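Local coordinates for protein apical membrane antigen AMA1 (Toxoplasma gondii ME49, PDB 4YIV) that takes part in host-cell invasion as a microneme protein of the moving junction formed between parasite and host cell membranes, at residues A[169-174]-A[210-215]; A[79-84]-A[158-163]. All blocks are in the same frame, centred on the assembly; numbering follows the deposited sequence.

Overall arrangement
Both contacts are largely buried and lie on the same antiparallel sheet of the PAN-type part of AMA1, with centres about 6 Å apart. Interaction 1 joins the end of strand 167-170 and the loop after it to strand 210-213, by side chains that meet across the intervening strand 159-162. Interaction 2 lays the turn of 79-84 against strand 159-162 itself. Val160 is the common point: its backbone N lies 2.8 Å from His169 O, and its side chain touches Leu171, Tyr212, Phe80 and Leu81. Neither pair of segments is joined by a direct hydrogen bond. Interaction 2 is wholly apolar, whereas interaction 1 adds a water that joins the Tyr212 hydroxyl to the carbonyl of Val173.

Interaction 1: A[169-174]-A[210-215]; sequences HILYVS and LIYGSA
Leu171 and Tyr212 meet across the central strand 159-162 of an antiparallel sheet in the PAN-type fold of AMA1; Leu171 directly follows strand 167-170 and Tyr212 lies in strand 210-213, the two neighbours of 159-162. Along 169-174, His169 is still paired through its backbone with Val160, and Ile170 turns to helix 132-141. Leu171 carries the apolar half. Its side chain leaves the backbone toward 210-215, and CG, anti to the carbonyl carbon (chi1 -57°), places CD1 against the ring, 3.7 Å from Tyr212 CE2. The methyl comes at the ring obliquely, and both side chains also rest on Val160. Tyr212 brings its phenol over by holding CG anti to the backbone N (chi1 -171°); the same ring makes a cation-pi contact with Lys64. Val173 packs its side chain on Phe101, while its carbonyl serves the bridge to Tyr212. At Ser174 the carbonyl O stays 4.1 Å from Tyr212 OH, too long for a bond, and accepts instead from Gln176 NE2; OG is bonded to Tyr155 OH and to a bound glycerol. One water, lying in the plane of the Tyr212 ring at its edge, closes the contact: it accepts a hydrogen bond from Tyr212 OH at 2.8 Å and donates one to Val173 O at 2.8 Å.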
loop_
_atom_site.group_PDB
_atom_site.type_symbol
_atom_site.label_atom_id
_atom_site.label_comp_id
_atom_site.label_asym_id
_atom_site.label_seq_id
_atom_site.Cartn_x
_atom_site.Cartn_y
_atom_site.Cartn_z
ATOM N N HIS A 169 -0.575 12.647 -9.566
ATOM C CA HIS A 169 0.763 13.189 -9.313
ATOM C C HIS A 169 1.842 12.225 -9.696
ATOM O O HIS A 169 1.833 11.101 -9.226
ATOM C CB HIS A 169 0.959 13.500 -7.820
ATOM C CG HIS A 169 0.061 14.583 -7.311
ATOM N ND1 HIS A 169 0.433 15.910 -7.315
ATOM C CD2 HIS A 169 -1.183 14.538 -6.786
ATOM C CE1 HIS A 169 -0.554 16.639 -6.827
ATOM N NE2 HIS A 169 -1.545 15.833 -6.505
ATOM N N ILE A 170 2.803 12.717 -10.464
ATOM C CA ILE A 170 4.033 12.013 -10.776
ATOM C C ILE A 170 5.091 12.595 -9.866
ATOM O O ILE A 170 5.293 13.800 -9.878
ATOM C CB ILE A 170 4.466 12.199 -12.247
ATOM C CG1 ILE A 170 3.394 11.703 -13.212
ATOM C CG2 ILE A 170 5.797 11.468 -12.495
ATOM C CD1 ILE A 170 2.967 10.311 -12.989
ATOM N N LEU A 171 5.747 11.753 -9.074
ATOM C CA LEU A 171 6.739 12.238 -8.120
ATOM C C LEU A 171 8.155 12.139 -8.667
ATOM O O LEU A 171 8.717 11.060 -8.787
ATOM C CB LEU A 171 6.657 11.447 -6.813
ATOM C CG LEU A 171 5.308 11.435 -6.101
ATOM C CD1 LEU A 171 5.468 10.780 -4.752
ATOM C CD2 LEU A 171 4.694 12.849 -5.960
ATOM N N TYR A 172 8.722 13.283 -8.991
ATOM C CA TYR A 172 10.115 13.372 -9.389
ATOM C C TYR A 172 11.066 12.875 -8.289
ATOM O O TYR A 172 12.107 12.303 -8.585
ATOM C CB TYR A 172 10.430 14.800 -9.756
ATOM C CG TYR A 172 11.853 15.009 -10.234
ATOM C CD1 TYR A 172 12.230 14.661 -11.525
ATOM C CD2 TYR A 172 12.816 15.528 -9.387
ATOM C CE1 TYR A 172 13.509 14.846 -11.965
ATOM C CE2 TYR A 172 14.117 15.721 -9.818
ATOM C CZ TYR A 172 14.453 15.375 -11.115
ATOM O OH TYR A 172 15.737 15.546 -11.569
ATOM N N VAL A 173 10.700 13.093 -7.026
ATOM C CA VAL A 173 11.455 12.537 -5.899
ATOM C C VAL A 173 10.865 11.176 -5.562
ATOM O O VAL A 173 9.734 11.093 -5.121
ATOM C CB VAL A 173 11.416 13.460 -4.671
ATOM C CG1 VAL A 173 12.171 12.856 -3.499
ATOM C CG2 VAL A 173 12.017 14.794 -4.994
ATOM N N SER A 174 11.628 10.112 -5.802
ATOM C CA SER A 174 11.149 8.765 -5.573
ATOM C C SER A 174 11.646 8.271 -4.232
ATOM O O SER A 174 11.325 7.176 -3.811
ATOM C CB SER A 174 11.623 7.842 -6.684
ATOM O OG SER A 174 13.027 7.991 -6.765
ATOM N N LEU A 210 -5.423 9.601 -0.502
ATOM C CA LEU A 210 -4.164 9.536 -1.256
ATOM C C LEU A 210 -3.734 8.086 -1.408
ATOM O O LEU A 210 -3.747 7.328 -0.441
ATOM C CB LEU A 210 -3.066 10.311 -0.566
ATOM C CG LEU A 210 -3.336 11.817 -0.443
ATOM C CD1 LEU A 210 -2.120 12.464 0.156
ATOM C CD2 LEU A 210 -3.698 12.453 -1.780
ATOM N N ILE A 211 -3.347 7.718 -2.620
ATOM C CA ILE A 211 -2.953 6.356 -2.906
ATOM C C ILE A 211 -1.581 6.407 -3.570
ATOM O O ILE A 211 -1.439 6.956 -4.653
ATOM C CB ILE A 211 -3.959 5.678 -3.782
ATOM C CG1 ILE A 211 -5.306 5.646 -3.047
ATOM C CG2 ILE A 211 -3.543 4.260 -4.082
ATOM C CD1 ILE A 211 -6.444 5.690 -3.961
ATOM N N TYR A 212 -0.598 5.788 -2.923
ATOM C CA TYR A 212 0.795 5.810 -3.411
ATOM C C TYR A 212 1.075 4.565 -4.206
ATOM O O TYR A 212 0.650 3.493 -3.816
ATOM C CB TYR A 212 1.756 5.900 -2.235
ATOM C CG TYR A 212 3.203 6.152 -2.601
ATOM C CD1 TYR A 212 4.056 5.103 -3.001
ATOM C CD2 TYR A 212 3.739 7.414 -2.481
ATOM C CE1 TYR A 212 5.400 5.344 -3.338
ATOM C CE2 TYR A 212 5.077 7.663 -2.788
ATOM C CZ TYR A 212 5.899 6.637 -3.227
ATOM O OH TYR A 212 7.228 6.919 -3.508
ATOM N N GLY A 213 1.802 4.682 -5.322
ATOM C CA GLY A 213 2.211 3.479 -6.032
ATOM C C GLY A 213 3.460 3.653 -6.867
ATOM O O GLY A 213 3.774 4.756 -7.320
ATOM N N SER A 214 4.126 2.542 -7.164
ATOM C CA SER A 214 5.158 2.573 -8.185
ATOM C C SER A 214 4.484 2.689 -9.555
ATOM O O SER A 214 3.292 2.370 -9.716
ATOM C CB SER A 214 6.048 1.327 -8.131
ATOM O OG SER A 214 5.600 0.311 -8.977
ATOM N N ALA A 215 5.243 3.122 -10.556
ATOM C CA ALA A 215 4.709 3.184 -11.916
ATOM C C ALA A 215 4.315 1.828 -12.421
ATOM O O ALA A 215 3.499 1.741 -13.358
ATOM C CB ALA A 215 5.697 3.799 -12.873
HETATM O O HOH W 1 8.450 9.418 -3.257
#

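Interaction 2: A[79-84]-A[158-163]; sequences NFLEDV and PFVYDS
The Phe80 ring meets Val160 and Leu81 at once: Leu81 CD2 sits on one face, 3.7 Å above the plane and displaced toward the rim, while Val160 CG2 approaches obliquely, 3.7 Å from Phe80 CE2 and 3.8 Å from Phe80 CZ. The side chains of Phe80 and Val160 come at each other from opposite directions. Leu81 crosses Val160 at about a right angle, its CD2 4.0 Å from Val160 CB and 4.1 Å from Val160 CG1. With CG1 anti to the backbone N (chi1 170°), Val160 points CG2 at the aromatic ring, while Leu81 CD2 rests against CB and its methyls. A type I beta turn from Asn79 to Glu82 sets the two hydrophobic residues side by side; it is closed by Glu82 N to Asn79 O at 3.0 Å and braced by an Asx turn, in which Leu81 N donates to Asn79 OD1 at 3.0 Å from well above the carbonyl plane. The turn belongs to the loop between strand 65-68 and helix 87-93. Phe80 also packs on strand 65-68 and Leu81 on Leu210 of strand 210-213, whereas Phe159 and Tyr161, alternating with Val160 along strand 159-162, turn to helix 132-141.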
loop_
_atom_site.group_PDB
_atom_site.type_symbol
_atom_site.label_atom_id
_atom_site.label_comp_id
_atom_site.label_asym_id
_atom_site.label_seq_id
_atom_site.Cartn_x
_atom_site.Cartn_y
_atom_site.Cartn_z
ATOM N N ASN A 79 4.464 19.698 2.579
ATOM C CA ASN A 79 3.566 18.915 1.743
ATOM C C ASN A 79 4.268 18.313 0.529
ATOM O O ASN A 79 4.732 19.013 -0.375
ATOM C CB ASN A 79 2.410 19.824 1.317
ATOM C CG ASN A 79 1.391 19.144 0.413
ATOM O OD1 ASN A 79 1.434 17.939 0.150
ATOM N ND2 ASN A 79 0.444 19.940 -0.063
ATOM N N PHE A 80 4.318 16.986 0.488
ATOM C CA PHE A 80 5.150 16.314 -0.505
ATOM C C PHE A 80 4.550 16.391 -1.877
ATOM O O PHE A 80 5.222 16.107 -2.857
ATOM C CB PHE A 80 5.396 14.860 -0.089
ATOM C CG PHE A 80 4.256 13.892 -0.376
ATOM C CD1 PHE A 80 3.000 14.018 0.214
ATOM C CD2 PHE A 80 4.505 12.778 -1.162
ATOM C CE1 PHE A 80 2.006 13.086 -0.039
ATOM C CE2 PHE A 80 3.533 11.846 -1.412
ATOM C CZ PHE A 80 2.274 11.991 -0.845
ATOM N N LEU A 81 3.284 16.793 -1.958
ATOM C CA LEU A 81 2.646 16.962 -3.255
ATOM C C LEU A 81 2.941 18.340 -3.899
ATOM O O LEU A 81 2.622 18.567 -5.065
ATOM C CB LEU A 81 1.148 16.717 -3.119
ATOM C CG LEU A 81 0.757 15.274 -2.745
ATOM C CD1 LEU A 81 -0.776 15.122 -2.733
ATOM C CD2 LEU A 81 1.429 14.209 -3.673
ATOM N N GLU A 82 3.574 19.244 -3.163
ATOM C CA GLU A 82 4.060 20.483 -3.770
ATOM C C GLU A 82 5.150 20.168 -4.801
ATOM O O GLU A 82 5.876 19.172 -4.666
ATOM C CB GLU A 82 4.615 21.443 -2.691
ATOM C CG GLU A 82 3.595 21.900 -1.670
ATOM C CD GLU A 82 2.872 23.178 -2.051
ATOM O OE1 GLU A 82 1.671 23.290 -1.724
ATOM O OE2 GLU A 82 3.499 24.079 -2.653
ATOM N N ASP A 83 5.265 21.015 -5.827
ATOM C CA ASP A 83 6.355 20.950 -6.791
ATOM C C ASP A 83 7.751 20.865 -6.163
ATOM O O ASP A 83 8.018 21.531 -5.143
ATOM C CB ASP A 83 6.335 22.206 -7.683
ATOM C CG ASP A 83 5.363 22.103 -8.855
ATOM O OD1 ASP A 83 4.723 21.053 -9.046
ATOM O OD2 ASP A 83 5.255 23.090 -9.608
ATOM N N VAL A 84 8.647 20.085 -6.773
ATOM C CA VAL A 84 10.075 20.242 -6.498
ATOM C C VAL A 84 10.458 21.706 -6.751
ATOM O O VAL A 84 9.931 22.354 -7.657
ATOM C CB VAL A 84 10.972 19.311 -7.351
ATOM C CG1 VAL A 84 10.639 17.840 -6.996
ATOM C CG2 VAL A 84 10.783 19.557 -8.831
ATOM N N PRO A 158 7.368 7.049 -9.330
ATOM C CA PRO A 158 6.151 6.630 -8.637
ATOM C C PRO A 158 5.064 7.712 -8.727
ATOM O O PRO A 158 5.315 8.844 -9.186
ATOM C CB PRO A 158 6.636 6.378 -7.208
ATOM C CG PRO A 158 7.749 7.388 -7.029
ATOM C CD PRO A 158 8.438 7.431 -8.378
ATOM N N PHE A 159 3.845 7.349 -8.360
ATOM C CA PHE A 159 2.731 8.273 -8.471
ATOM C C PHE A 159 1.977 8.362 -7.158
ATOM O O PHE A 159 2.057 7.465 -6.323
ATOM C CB PHE A 159 1.727 7.847 -9.595
ATOM C CG PHE A 159 0.953 6.610 -9.272
ATOM C CD1 PHE A 159 1.460 5.370 -9.589
ATOM C CD2 PHE A 159 -0.279 6.678 -8.621
ATOM C CE1 PHE A 159 0.773 4.207 -9.280
ATOM C CE2 PHE A 159 -0.981 5.509 -8.307
ATOM C CZ PHE A 159 -0.440 4.258 -8.650
ATOM N N VAL A 160 1.193 9.432 -7.032
ATOM C CA VAL A 160 0.158 9.496 -6.012
ATOM C C VAL A 160 -1.143 9.879 -6.710
ATOM O O VAL A 160 -1.221 10.899 -7.424
ATOM C CB VAL A 160 0.490 10.519 -4.865
ATOM C CG1 VAL A 160 -0.722 10.721 -3.961
ATOM C CG2 VAL A 160 1.696 10.031 -4.041
ATOM N N TYR A 161 -2.154 9.053 -6.499
ATOM C CA TYR A 161 -3.504 9.396 -6.959
ATOM C C TYR A 161 -4.246 10.088 -5.817
ATOM O O TYR A 161 -4.413 9.534 -4.719
ATOM C CB TYR A 161 -4.276 8.161 -7.450
ATOM C CG TYR A 161 -5.622 8.541 -8.081
ATOM C CD1 TYR A 161 -5.670 9.464 -9.105
ATOM C CD2 TYR A 161 -6.826 8.030 -7.598
ATOM C CE1 TYR A 161 -6.872 9.863 -9.658
ATOM C CE2 TYR A 161 -8.057 8.431 -8.161
ATOM C CZ TYR A 161 -8.060 9.339 -9.185
ATOM O OH TYR A 161 -9.248 9.766 -9.764
ATOM N N ASP A 162 -4.693 11.312 -6.099
ATOM C CA ASP A 162 -5.520 12.078 -5.189
ATOM C C ASP A 162 -6.930 11.805 -5.655
ATOM O O ASP A 162 -7.340 12.333 -6.695
ATOM C CB ASP A 162 -5.179 13.579 -5.242
ATOM C CG ASP A 162 -6.051 14.430 -4.294
ATOM O OD1 ASP A 162 -7.183 13.986 -3.925
ATOM O OD2 ASP A 162 -5.594 15.556 -3.945
ATOM N N SER A 163 -7.624 10.934 -4.935
ATOM C CA SER A 163 -8.909 10.418 -5.399
ATOM C C SER A 163 -10.032 11.409 -5.107
ATOM O O SER A 163 -11.108 11.326 -5.702
ATOM C CB SER A 163 -9.240 9.073 -4.755
ATOM O OG SER A 163 -9.391 9.197 -3.348
#